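Local structure of nucleotidyl transferase (Methanothermobacter thermautotrophicus, 6PLJ) at residues G123-Q133 with M172-L181. The protein probably transfers nucleotidyl groups, perhaps in the synthesis of the pseudomurein cell wall. Numbering follows the deposited sequence.
Sequences GDIILCAAGDQ and MPLAAGADLL. With EDO (1,2-ethanediol), chain B.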
loop_
_atom_site.group_PDB
_atom_site.type_symbol
_atom_site.label_atom_id
_atom_site.label_comp_id
_atom_site.label_asym_id
_atom_site.label_seq_id
_atom_site.Cartn_x
_atom_site.Cartn_y
_atom_site.Cartn_z
ATOM N N GLY A 123 0.669 -12.000 -11.889
ATOM C CA GLY A 123 2.005 -11.540 -12.247
ATOM C C GLY A 123 3.137 -12.223 -11.525
ATOM O O GLY A 123 2.936 -12.822 -10.477
ATOM N N ASP A 124 4.330 -12.142 -12.111
ATOM C CA ASP A 124 5.549 -12.650 -11.474
ATOM C C ASP A 124 6.218 -11.616 -10.584
ATOM O O ASP A 124 7.095 -11.968 -9.771
ATOM C CB ASP A 124 6.561 -13.145 -12.516
ATOM C CG ASP A 124 6.954 -12.079 -13.498
ATOM O OD1 ASP A 124 6.228 -11.883 -14.484
ATOM O OD2 ASP A 124 7.988 -11.409 -13.299
ATOM N N ILE A 125 5.862 -10.347 -10.784
ATOM C CA ILE A 125 6.282 -9.259 -9.902
ATOM C C ILE A 125 5.029 -8.647 -9.336
ATOM O O ILE A 125 4.059 -8.422 -10.065
ATOM C CB ILE A 125 7.066 -8.178 -10.678
ATOM C CG1 ILE A 125 8.368 -8.755 -11.226
ATOM C CG2 ILE A 125 7.364 -6.963 -9.802
ATOM C CD1 ILE A 125 9.412 -9.072 -10.175
ATOM N N ILE A 126 5.049 -8.396 -8.033
ATOM C CA ILE A 126 3.923 -7.780 -7.361
ATOM C C ILE A 126 4.335 -6.418 -6.821
ATOM O O ILE A 126 5.311 -6.322 -6.096
ATOM C CB ILE A 126 3.416 -8.622 -6.167
ATOM C CG1 ILE A 126 3.169 -10.094 -6.548
ATOM C CG2 ILE A 126 2.139 -8.014 -5.604
ATOM C CD1 ILE A 126 2.140 -10.319 -7.626
ATOM N N LEU A 127 3.550 -5.395 -7.133
ATOM C CA LEU A 127 3.667 -4.085 -6.486
ATOM C C LEU A 127 2.629 -4.047 -5.367
ATOM O O LEU A 127 1.434 -4.064 -5.644
ATOM C CB LEU A 127 3.410 -2.977 -7.503
ATOM C CG LEU A 127 3.343 -1.550 -6.936
ATOM C CD1 LEU A 127 4.704 -1.147 -6.375
ATOM C CD2 LEU A 127 2.856 -0.589 -8.008
ATOM N N CYS A 128 3.095 -4.018 -4.114
ATOM C CA CYS A 128 2.220 -4.019 -2.936
ATOM C C CYS A 128 2.075 -2.590 -2.450
ATOM O O CYS A 128 3.086 -1.924 -2.190
ATOM C CB CYS A 128 2.824 -4.855 -1.816
ATOM S SG CYS A 128 2.900 -6.624 -2.214
ATOM N N ALA A 129 0.833 -2.124 -2.327
ATOM C CA ALA A 129 0.550 -0.755 -1.891
ATOM C C ALA A 129 -0.488 -0.756 -0.794
ATOM O O ALA A 129 -1.383 -1.602 -0.762
ATOM C CB ALA A 129 0.071 0.089 -3.056
ATOM N N ALA A 130 -0.353 0.212 0.106
ATOM C CA ALA A 130 -1.314 0.411 1.178
ATOM C C ALA A 130 -2.431 1.316 0.707
ATOM O O ALA A 130 -2.184 2.405 0.196
ATOM C CB ALA A 130 -0.621 1.038 2.372
ATOM N N GLY A 131 -3.673 0.898 0.934
ATOM C CA GLY A 131 -4.822 1.708 0.550
ATOM C C GLY A 131 -4.844 3.082 1.200
ATOM O O GLY A 131 -5.314 4.036 0.596
ATOM N N ASP A 132 -4.293 3.176 2.409
ATOM C CA ASP A 132 -4.282 4.407 3.198
ATOM C C ASP A 132 -3.049 5.276 2.995
ATOM O O ASP A 132 -2.774 6.148 3.811
ATOM C CB ASP A 132 -4.450 4.101 4.694
ATOM C CG ASP A 132 -3.276 3.363 5.294
ATOM O OD1 ASP A 132 -2.260 3.116 4.602
ATOM O OD2 ASP A 132 -3.378 3.003 6.493
ATOM N N GLN A 133 -2.327 5.060 1.901
ATOM C CA GLN A 133 -1.137 5.833 1.587
ATOM C C GLN A 133 -1.319 6.441 0.193
ATOM O O GLN A 133 -0.635 6.062 -0.775
ATOM C CB GLN A 133 0.058 4.901 1.684
ATOM C CG GLN A 133 1.419 5.565 1.658
ATOM C CD GLN A 133 2.554 4.564 1.793
ATOM O OE1 GLN A 133 2.333 3.385 2.050
ATOM N NE2 GLN A 133 3.774 5.036 1.618
ATOM N N MET A 172 5.761 0.306 3.137
ATOM C CA MET A 172 5.054 0.299 1.860
ATOM C C MET A 172 5.246 1.621 1.134
ATOM O O MET A 172 5.623 2.629 1.738
ATOM C CB MET A 172 3.559 0.108 2.093
ATOM C CG MET A 172 3.206 -1.113 2.904
ATOM S SD MET A 172 3.443 -2.553 1.865
ATOM C CE MET A 172 1.800 -2.659 1.179
ATOM N N PRO A 173 5.007 1.638 -0.179
ATOM C CA PRO A 173 4.818 0.510 -1.103
ATOM C C PRO A 173 6.134 -0.235 -1.330
ATOM O O PRO A 173 7.218 0.305 -1.098
ATOM C CB PRO A 173 4.376 1.193 -2.383
ATOM C CG PRO A 173 5.006 2.526 -2.316
ATOM C CD PRO A 173 4.935 2.925 -0.890
ATOM N N LEU A 174 6.027 -1.473 -1.786
ATOM C CA LEU A 174 7.199 -2.270 -2.125
ATOM C C LEU A 174 6.848 -3.096 -3.335
ATOM O O LEU A 174 5.668 -3.242 -3.683
ATOM C CB LEU A 174 7.644 -3.158 -0.944
ATOM C CG LEU A 174 6.655 -4.208 -0.431
ATOM C CD1 LEU A 174 6.605 -5.455 -1.313
ATOM C CD2 LEU A 174 6.960 -4.602 1.009
ATOM N N ALA A 175 7.862 -3.634 -3.989
ATOM C CA ALA A 175 7.627 -4.580 -5.076
ATOM C C ALA A 175 8.595 -5.730 -4.912
ATOM O O ALA A 175 9.723 -5.550 -4.459
ATOM C CB ALA A 175 7.775 -3.924 -6.427
ATOM N N ALA A 176 8.150 -6.918 -5.293
ATOM C CA ALA A 176 8.976 -8.101 -5.158
ATOM C C ALA A 176 8.468 -9.183 -6.077
ATOM O O ALA A 176 7.326 -9.156 -6.515
ATOM C CB ALA A 176 8.956 -8.606 -3.721
ATOM N N GLY A 177 9.319 -10.175 -6.310
ATOM C CA GLY A 177 8.875 -11.395 -6.976
ATOM C C GLY A 177 7.732 -12.058 -6.237
ATOM O O GLY A 177 7.717 -12.118 -5.007
ATOM N N ALA A 178 6.749 -12.550 -6.992
ATOM C CA ALA A 178 5.600 -13.218 -6.408
ATOM C C ALA A 178 6.022 -14.462 -5.615
ATOM O O ALA A 178 5.514 -14.677 -4.526
ATOM C CB ALA A 178 4.571 -13.582 -7.476
ATOM N N ASP A 179 6.970 -15.260 -6.124
ATOM C CA ASP A 179 7.380 -16.461 -5.386
ATOM C C ASP A 179 8.001 -16.058 -4.049
ATOM O O ASP A 179 7.741 -16.699 -3.039
ATOM C CB ASP A 179 8.430 -17.287 -6.130
ATOM C CG ASP A 179 7.886 -18.065 -7.294
ATOM O OD1 ASP A 179 6.655 -18.226 -7.431
ATOM O OD2 ASP A 179 8.742 -18.565 -8.074
ATOM N N LEU A 180 8.827 -15.011 -4.051
ATOM C CA LEU A 180 9.458 -14.542 -2.815
ATOM C C LEU A 180 8.389 -14.078 -1.832
ATOM O O LEU A 180 8.447 -14.393 -0.635
ATOM C CB LEU A 180 10.454 -13.425 -3.108
ATOM C CG LEU A 180 11.210 -12.868 -1.890
ATOM C CD1 LEU A 180 12.625 -12.474 -2.269
ATOM C CD2 LEU A 180 10.485 -11.701 -1.233
ATOM N N LEU A 181 7.412 -13.316 -2.306
ATOM C CA LEU A 181 6.313 -12.919 -1.410
ATOM C C LEU A 181 5.506 -14.103 -0.877
ATOM O O LEU A 181 5.077 -14.100 0.278
ATOM C CB LEU A 181 5.390 -11.900 -2.072
ATOM C CG LEU A 181 6.041 -10.540 -2.299
ATOM C CD1 LEU A 181 5.185 -9.684 -3.217
ATOM C CD2 LEU A 181 6.280 -9.837 -0.969
HETATM C C1 EDO B . 5.145 3.836 4.902
HETATM O O1 EDO B . 4.918 2.425 5.109
HETATM C C2 EDO B . 6.375 4.261 5.680
HETATM O O2 EDO B . 6.097 4.089 7.075
HETATM O O HOH W 1 8.107 -14.787 -8.859
#
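Cys128 and Leu174 form a hydrogen-bonded pair, Cys128 N to Leu174 O at 2.7 Å and Leu174 N back to Cys128 O at 3.0 Å, and the next hydrogen-bonded pair, Ile126 with Ala176, repeats the pattern, with Leu127 and Ala175 between as a non-hydrogen-bonded pair. Strands 125-130 and 174-177 thus run antiparallel, an instance of how a Rossmann-like nucleotidyltransferase sheet reverses direction: strand 25-31 lies parallel to 125-130 on its far edge. Where strand 174-177 passes into its helix, Ala178 N continues the ladder to Asp124 O, reaching that oxygen from above the carbonyl plane.

On the face carrying Ile126 and Cys128, Leu181 turns its CD1 back from the helix onto Ile126 CB (3.6 Å) and Cys128 SG (3.9 Å). From the other end Met172, in the conformer described, one of two modelled, bends at chi2 and chi3. Its CB lies 3.5 Å from Gln133 OE1, its SD passes near Cys128 O, and its CE ends against the carbonyl carbons of Cys128 and Ala129.

Gln133, the last residue of the type I turn 130-133, reaches across to segment 172-181. Its CG is anti to the backbone N (chi1 -169°) and the chain stays extended, carrying the amide across to the cis-peptide Met172-Pro173. There NE2 donates to Met172 O (3.0 Å), above that carbonyl's plane, and also bonds Glu216 O. A leucine here would probably leave the carbonyls of Met172 and Glu216 without this donor. Backbone bonds therefore set the strand register, apolar tips pack on the face of Ile126 and Cys128, and one buried amide ties the turn after the strand to the backbone at Met172 and Glu216.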